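Local coordinates for protein antibiotic biosynthesis monooxygenase (Shewanella loihica, PDB 2RIL) that belongs to the antibiotic biosynthesis monooxygenase family and probably acts as a monooxygenase, at residues A21-E24 and Y25-H29; F32-Q36 and P37-S41; E65-F68 and Y69-A72. All coordinates share one frame; numbering follows the deposited sequence.

Contact 1: residues A21-E24 and Y25-H29; sequences AAIE and YWEAH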
loop_
_atom_site.group_PDB
_atom_site.type_symbol
_atom_site.label_atom_id
_atom_site.label_comp_id
_atom_site.label_asym_id
_atom_site.label_seq_id
_atom_site.Cartn_x
_atom_site.Cartn_y
_atom_site.Cartn_z
ATOM N N ALA A 21 1.107 7.122 19.078
ATOM C CA ALA A 21 2.147 6.257 19.550
ATOM C C ALA A 21 2.679 5.380 18.415
ATOM O O ALA A 21 3.876 5.137 18.312
ATOM C CB ALA A 21 1.650 5.372 20.718
ATOM N N ALA A 22 1.778 4.886 17.578
ATOM C CA ALA A 22 2.186 4.042 16.433
ATOM C C ALA A 22 3.029 4.838 15.449
ATOM O O ALA A 22 4.045 4.329 14.957
ATOM C CB ALA A 22 0.953 3.480 15.733
ATOM N N ILE A 23 2.610 6.073 15.138
ATOM C CA ILE A 23 3.431 6.964 14.279
ATOM C C ILE A 23 4.826 7.144 14.823
ATOM O O ILE A 23 5.802 7.009 14.101
ATOM C CB ILE A 23 2.750 8.339 14.010
ATOM C CG1 ILE A 23 1.432 8.157 13.231
ATOM C CG2 ILE A 23 3.689 9.297 13.262
ATOM C CD1 ILE A 23 0.539 9.435 13.257
ATOM N N GLU A 24 4.925 7.409 16.118
ATOM C CA GLU A 24 6.219 7.725 16.705
ATOM C C GLU A 24 7.131 6.479 16.735
ATOM O O GLU A 24 8.331 6.584 16.508
ATOM C CB GLU A 24 5.997 8.398 18.084
ATOM C CG GLU A 24 5.396 9.788 17.886
ATOM C CD GLU A 24 4.991 10.548 19.140
ATOM O OE1 GLU A 24 5.425 10.184 20.237
ATOM O OE2 GLU A 24 4.242 11.561 18.994
ATOM N N TYR A 25 6.542 5.305 16.959
ATOM C CA TYR A 25 7.259 4.022 16.834
ATOM C C TYR A 25 7.780 3.862 15.410
ATOM O O TYR A 25 8.954 3.563 15.184
ATOM C CB TYR A 25 6.295 2.865 17.207
ATOM C CG TYR A 25 6.806 1.467 16.967
ATOM C CD1 TYR A 25 6.577 0.802 15.755
ATOM C CD2 TYR A 25 7.432 0.787 17.982
ATOM C CE1 TYR A 25 7.053 -0.508 15.564
ATOM C CE2 TYR A 25 7.890 -0.504 17.808
ATOM C CZ TYR A 25 7.685 -1.147 16.613
ATOM O OH TYR A 25 8.162 -2.447 16.487
ATOM N N TRP A 26 6.904 4.122 14.448
ATOM C CA TRP A 26 7.262 4.007 13.055
ATOM C C TRP A 26 8.415 4.964 12.736
ATOM O O TRP A 26 9.382 4.573 12.071
ATOM C CB TRP A 26 6.045 4.257 12.168
ATOM C CG TRP A 26 6.468 4.198 10.720
ATOM C CD1 TRP A 26 6.568 3.085 9.922
ATOM C CD2 TRP A 26 6.943 5.286 9.920
ATOM N NE1 TRP A 26 7.014 3.424 8.675
ATOM C CE2 TRP A 26 7.257 4.773 8.645
ATOM C CE3 TRP A 26 7.109 6.653 10.150
ATOM C CZ2 TRP A 26 7.741 5.574 7.633
ATOM C CZ3 TRP A 26 7.604 7.430 9.147
ATOM C CH2 TRP A 26 7.887 6.895 7.884
ATOM N N GLU A 27 8.349 6.210 13.221
ATOM C CA GLU A 27 9.402 7.186 12.965
ATOM C C GLU A 27 10.772 6.769 13.476
ATOM O O GLU A 27 11.769 6.979 12.802
ATOM C CB GLU A 27 9.037 8.516 13.595
ATOM C CG GLU A 27 7.872 9.245 12.901
ATOM C CD GLU A 27 7.360 10.418 13.692
ATOM O OE1 GLU A 27 7.199 10.259 14.936
ATOM O OE2 GLU A 27 7.111 11.495 13.063
ATOM N N ALA A 28 10.803 6.171 14.666
ATOM C CA ALA A 28 12.063 5.679 15.213
ATOM C C ALA A 28 12.688 4.619 14.308
ATOM O O ALA A 28 13.908 4.627 14.088
ATOM C CB ALA A 28 11.838 5.162 16.655
ATOM N N HIS A 29 11.848 3.741 13.774
ATOM C CA HIS A 29 12.287 2.751 12.819
ATOM C C HIS A 29 12.717 3.333 11.478
ATOM O O HIS A 29 13.729 2.929 10.949
ATOM C CB HIS A 29 11.248 1.656 12.665
ATOM C CG HIS A 29 11.133 0.798 13.881
ATOM N ND1 HIS A 29 10.580 1.255 15.058
ATOM C CD2 HIS A 29 11.509 -0.486 14.116
ATOM C CE1 HIS A 29 10.622 0.288 15.964
ATOM N NE2 HIS A 29 11.192 -0.774 15.415
#
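Ala-21 O takes the amide of Tyr-25 at 3.0 Å (O to N), the first of four successive i to i+4 bonds in the middle of helix 19-33. Ala-22 O receives Trp-26 N in the same way. The CB of Trp-26 comes close to this carbonyl, while its indole leads off toward Thr-42, Leu-44 and Asn-58 of the sheet. Ile-23 O binds Glu-27 N at 2.8 Å and also lies 3.3 Å from Glu-27 CG. Ile-23 CG2, anti to the backbone N, meets Glu-27 CD at 3.9 Å, and the Ile-23 side chain packs on Ile-97 of the second subunit. Glu-24 O accepts Ala-28 N at 3.1 Å. The side chains of Glu-24 and Glu-27 run alongside each other in the same direction, with their carboxylate planes only 24° apart and Glu-27 OE1 3.5 Å from Glu-24 CG. One turn further on, His-29 ND1 donates to Tyr-25 O at 2.8 Å from above the carbonyl plane, and His-29 CE1 lies over one face of the Tyr-25 ring. The carboxylates of Glu-24 and Glu-27 keep OE2 and OE1 respectively 5.2 Å apart. Any repulsion between them is probably eased by Arg-98 of the second subunit, whose NE forms a salt bridge with Glu-27 OE2 and ties this helix to that subunit.

Contact 2: residues F32-Q36 and P37-S41; sequences FMAQQ and PGYLS. With ACT (acetate ion), chain C.
Two turns in succession carry helix 19-33 into strand 39-47, a type I turn from Met-33 to Gln-36 and a type II turn from Gln-36 to Tyr-39, and they lay the Tyr-39 ring against Ala-34. Ala-34 CA sits over the centre of the ring, 3.7 Å from its centroid and 12° off the normal, a CH-pi contact. Ala-34 CB touches the same ring at CE2, 3.8 Å away. The phenol reaches this position because its CG is anti to the backbone N (chi1 179°). Tyr-39 CB lies 3.5 Å from Met-33 O. Trp-62 adds an edge-to-face partner for Tyr-39 from strand 56-62. The second turn is closed by Tyr-39 N donating to Gln-36 O at 3.3 Å, a long but straight bond. Gly-38 occupies its third position with positive phi. The Gln-36 side chain bends back, chi2 -53°, and NE2 donates to Phe-32 O at 3.1 Å from above the carbonyl plane; Gln-35 N approaches the same oxygen from the other face. NE2 also rides over one face of the Phe-32 ring. Beyond the turn, Leu-40 and Ser-41 both face Ile-61 in a classic beta bulge, and Ser-41 OG hydrogen-bonds an acetate, probably from the crystallisation liquor, at a doubtfully short distance. Ala-34 CA thus covers one face of the Tyr-39 ring, with Ser-41 N near the rim of the other. Because Phe-32 O lies in the plane of the Gln-36 amide, the NE2 bond fixes the rotation of that group, and the second donor helps satisfy the Phe-32 carbonyl.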
loop_
_atom_site.group_PDB
_atom_site.type_symbol
_atom_site.label_atom_id
_atom_site.label_comp_id
_atom_site.label_asym_id
_atom_site.label_seq_id
_atom_site.Cartn_x
_atom_site.Cartn_y
_atom_site.Cartn_z
ATOM N N PHE A 32 16.205 4.713 11.649
ATOM C CA PHE A 32 17.231 3.681 11.475
ATOM C C PHE A 32 17.347 3.271 10.014
ATOM O O PHE A 32 18.403 3.252 9.433
ATOM C CB PHE A 32 16.902 2.434 12.308
ATOM C CG PHE A 32 17.888 1.342 12.128
ATOM C CD1 PHE A 32 19.061 1.306 12.893
ATOM C CD2 PHE A 32 17.702 0.356 11.163
ATOM C CE1 PHE A 32 19.994 0.312 12.685
ATOM C CE2 PHE A 32 18.611 -0.654 10.999
ATOM C CZ PHE A 32 19.761 -0.675 11.762
HETATM N N MSE A 33 16.224 2.972 9.380
HETATM C CA MSE A 33 16.267 2.461 8.001
HETATM C C MSE A 33 16.806 3.485 7.013
HETATM O O MSE A 33 17.499 3.139 6.043
HETATM C CB MSE A 33 14.857 2.033 7.588
HETATM C CG MSE A 33 14.359 0.768 8.283
HETATM SE SE MSE A 33 15.557 -0.760 8.093
HETATM C CE MSE A 33 14.442 -1.893 6.931
ATOM N N ALA A 34 16.549 4.753 7.292
ATOM C CA ALA A 34 16.926 5.811 6.385
ATOM C C ALA A 34 18.427 5.982 6.293
ATOM O O ALA A 34 18.923 6.597 5.332
ATOM C CB ALA A 34 16.217 7.145 6.784
ATOM N N GLN A 35 19.143 5.432 7.269
ATOM C CA GLN A 35 20.602 5.402 7.290
ATOM C C GLN A 35 21.259 4.234 6.597
ATOM O O GLN A 35 22.505 4.152 6.515
ATOM C CB GLN A 35 21.080 5.430 8.753
ATOM C CG GLN A 35 20.673 6.726 9.422
ATOM C CD GLN A 35 21.436 7.899 8.806
ATOM O OE1 GLN A 35 22.677 7.865 8.697
ATOM N NE2 GLN A 35 20.701 8.913 8.354
ATOM N N GLN A 36 20.447 3.330 6.069
ATOM C CA GLN A 36 20.948 2.074 5.532
ATOM C C GLN A 36 21.198 2.202 4.058
ATOM O O GLN A 36 20.467 2.915 3.343
ATOM C CB GLN A 36 19.979 0.944 5.812
ATOM C CG GLN A 36 19.655 0.778 7.290
ATOM C CD GLN A 36 20.859 0.650 8.130
ATOM O OE1 GLN A 36 21.765 -0.164 7.852
ATOM N NE2 GLN A 36 20.882 1.435 9.197
ATOM N N PRO A 37 22.239 1.529 3.573
ATOM C CA PRO A 37 22.476 1.550 2.147
ATOM C C PRO A 37 21.254 1.101 1.326
ATOM O O PRO A 37 20.599 0.138 1.660
ATOM C CB PRO A 37 23.647 0.565 1.977
ATOM C CG PRO A 37 24.367 0.643 3.237
ATOM C CD PRO A 37 23.279 0.753 4.266
ATOM N N GLY A 38 20.959 1.828 0.279
ATOM C CA GLY A 38 19.901 1.438 -0.635
ATOM C C GLY A 38 18.539 2.042 -0.302
ATOM O O GLY A 38 17.612 1.913 -1.087
ATOM N N TYR A 39 18.390 2.706 0.841
ATOM C CA TYR A 39 17.133 3.337 1.179
ATOM C C TYR A 39 16.899 4.517 0.271
ATOM O O TYR A 39 17.777 5.373 0.172
ATOM C CB TYR A 39 17.165 3.857 2.588
ATOM C CG TYR A 39 15.904 4.556 3.035
ATOM C CD1 TYR A 39 14.884 3.826 3.596
ATOM C CD2 TYR A 39 15.776 5.932 2.936
ATOM C CE1 TYR A 39 13.757 4.435 4.069
ATOM C CE2 TYR A 39 14.615 6.567 3.376
ATOM C CZ TYR A 39 13.628 5.784 3.970
ATOM O OH TYR A 39 12.479 6.338 4.505
ATOM N N LEU A 40 15.750 4.581 -0.405
ATOM C CA LEU A 40 15.470 5.676 -1.311
ATOM C C LEU A 40 14.448 6.666 -0.811
ATOM O O LEU A 40 14.750 7.867 -0.796
ATOM C CB LEU A 40 15.124 5.241 -2.758
ATOM C CG LEU A 40 16.234 4.452 -3.449
ATOM C CD1 LEU A 40 15.751 3.772 -4.767
ATOM C CD2 LEU A 40 17.469 5.335 -3.661
ATOM N N SER A 41 13.273 6.198 -0.391
ATOM C CA SER A 41 12.231 7.092 0.032
ATOM C C SER A 41 11.140 6.318 0.753
ATOM O O SER A 41 11.088 5.074 0.680
ATOM C CB SER A 41 11.681 7.855 -1.164
ATOM O OG SER A 41 11.048 6.982 -2.047
HETATM C C ACT C . 12.643 7.694 -5.015
HETATM O O ACT C . 11.609 7.453 -4.380
HETATM O OXT ACT C . 12.629 7.192 -6.149
HETATM C CH3 ACT C . 13.782 8.509 -4.471
#

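Contact 3: residues E65-F68 and Y69-A72; sequences EADF and YQAA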
loop_
_atom_site.group_PDB
_atom_site.type_symbol
_atom_site.label_atom_id
_atom_site.label_comp_id
_atom_site.label_asym_id
_atom_site.label_seq_id
_atom_site.Cartn_x
_atom_site.Cartn_y
_atom_site.Cartn_z
ATOM N N GLU A 65 16.280 -5.595 -3.564
ATOM C CA GLU A 65 15.884 -6.567 -2.552
ATOM C C GLU A 65 17.035 -6.788 -1.561
ATOM O O GLU A 65 16.801 -6.838 -0.338
ATOM C CB GLU A 65 15.535 -7.926 -3.185
ATOM C CG GLU A 65 14.226 -8.006 -3.878
ATOM C CD GLU A 65 13.970 -9.377 -4.482
ATOM O OE1 GLU A 65 14.020 -10.358 -3.740
ATOM O OE2 GLU A 65 13.718 -9.456 -5.686
ATOM N N ALA A 66 18.251 -6.985 -2.071
ATOM C CA ALA A 66 19.391 -7.234 -1.203
ATOM C C ALA A 66 19.552 -6.133 -0.174
ATOM O O ALA A 66 19.808 -6.385 1.016
ATOM C CB ALA A 66 20.672 -7.353 -2.048
ATOM N N ASP A 67 19.474 -4.875 -0.628
ATOM C CA ASP A 67 19.607 -3.765 0.311
ATOM C C ASP A 67 18.551 -3.768 1.385
ATOM O O ASP A 67 18.833 -3.571 2.598
ATOM C CB ASP A 67 19.664 -2.430 -0.394
ATOM C CG ASP A 67 20.928 -2.216 -1.173
ATOM O OD1 ASP A 67 21.907 -2.882 -0.885
ATOM O OD2 ASP A 67 20.996 -1.312 -2.057
ATOM N N PHE A 68 17.313 -3.985 0.979
ATOM C CA PHE A 68 16.281 -4.077 1.991
ATOM C C PHE A 68 16.494 -5.206 3.010
ATOM O O PHE A 68 16.376 -4.980 4.227
ATOM C CB PHE A 68 14.895 -4.259 1.330
ATOM C CG PHE A 68 13.828 -4.499 2.340
ATOM C CD1 PHE A 68 13.285 -3.443 3.033
ATOM C CD2 PHE A 68 13.463 -5.785 2.668
ATOM C CE1 PHE A 68 12.372 -3.670 4.056
ATOM C CE2 PHE A 68 12.531 -6.015 3.687
ATOM C CZ PHE A 68 12.003 -4.949 4.371
ATOM N N TYR A 69 16.804 -6.410 2.517
ATOM C CA TYR A 69 16.966 -7.564 3.406
ATOM C C TYR A 69 18.127 -7.368 4.369
ATOM O O TYR A 69 18.029 -7.738 5.530
ATOM C CB TYR A 69 17.149 -8.865 2.641
ATOM C CG TYR A 69 16.038 -9.285 1.753
ATOM C CD1 TYR A 69 14.749 -9.311 2.188
ATOM C CD2 TYR A 69 16.326 -9.782 0.483
ATOM C CE1 TYR A 69 13.699 -9.716 1.299
ATOM C CE2 TYR A 69 15.335 -10.211 -0.346
ATOM C CZ TYR A 69 14.030 -10.183 0.075
ATOM O OH TYR A 69 13.093 -10.641 -0.834
ATOM N N GLN A 70 19.201 -6.792 3.851
ATOM C CA GLN A 70 20.390 -6.472 4.650
ATOM C C GLN A 70 20.013 -5.481 5.812
ATOM O O GLN A 70 20.391 -5.680 6.969
ATOM C CB GLN A 70 21.538 -6.009 3.676
ATOM C CG GLN A 70 22.123 -7.212 2.777
ATOM C CD GLN A 70 23.018 -6.840 1.511
ATOM O OE1 GLN A 70 23.485 -5.708 1.356
ATOM N NE2 GLN A 70 23.224 -7.823 0.603
ATOM N N ALA A 71 19.193 -4.462 5.497
ATOM C CA ALA A 71 18.764 -3.419 6.417
ATOM C C ALA A 71 17.798 -4.017 7.448
ATOM O O ALA A 71 17.877 -3.729 8.644
ATOM C CB ALA A 71 18.061 -2.324 5.646
ATOM N N ALA A 72 16.891 -4.883 6.987
ATOM C CA ALA A 72 15.934 -5.548 7.914
ATOM C C ALA A 72 16.637 -6.439 8.963
ATOM O O ALA A 72 16.254 -6.455 10.157
ATOM C CB ALA A 72 14.882 -6.360 7.123
HETATM O O HOH W 1 23.828 -4.580 -1.505
HETATM O O HOH W 2 23.228 -3.272 2.159
#
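The first two turns of helix 65-79 place Glu-65 and Tyr-69 side by side, one helical turn apart. The phenol runs along the glutamate in the same direction, its ring plane 83° from that of the carboxylate. Tyr-69 OH is placed to donate to Glu-65 OE1 at 3.1 Å, a bond not settled because another acceptor is within reach of the proton; Tyr-69 CE2 meets Glu-65 CB at 3.6 Å. Tyr-69 gets there with CG beside its own backbone N (chi1 -61°). Phe-68 CG is anti to the backbone N (chi1 174°), and that ring heads for the sheet: its CD2 touches Tyr-69 CD1 at 3.8 Å, the two side chains crossing near a right angle. Trp-62 meets Phe-68 edge-to-face. On the outer side, a water could bridge Asp-67 OD1 and Gln-70 OE1, a doubtful link since Gln-70 has two conformers. The backbone bonds run regularly from Tyr-69 N to Glu-65 O, 2.9 Å, up to Ala-72 N with Phe-68 O. Phe-68 packing on Leu-8 and Leu-93, with exposed Gln-70 turned elsewhere, makes this an amphipathic helix on the antiparallel sheet, as in the dimeric alpha/beta-barrel fold.

Overall arrangement
Contacts 1 and 2 follow one another along the chain and both use helix 19-33, their centres about 16 Å apart, with contact 2 making the exit from the helix into strand 39-47. Contact 3 belongs to helix 65-79, whose start packs against that exit. The centres of contacts 2 and 3 are about 10 Å apart, and they touch where Gly-38 CA meets Asp-67 OD2 at 3.3 Å and Gln-36 CB meets Ala-71 CB at 3.8 Å. Contact 1 stays clear of contact 3, the nearest atoms being about 8 Å apart. Both reach the second subunit, contact 1 through Ile-23, Trp-26 and Glu-27, contact 3 through Glu-65. The Glu-27 side chain is also about 6 Å from a propanediol, probably from the crystallisation liquor.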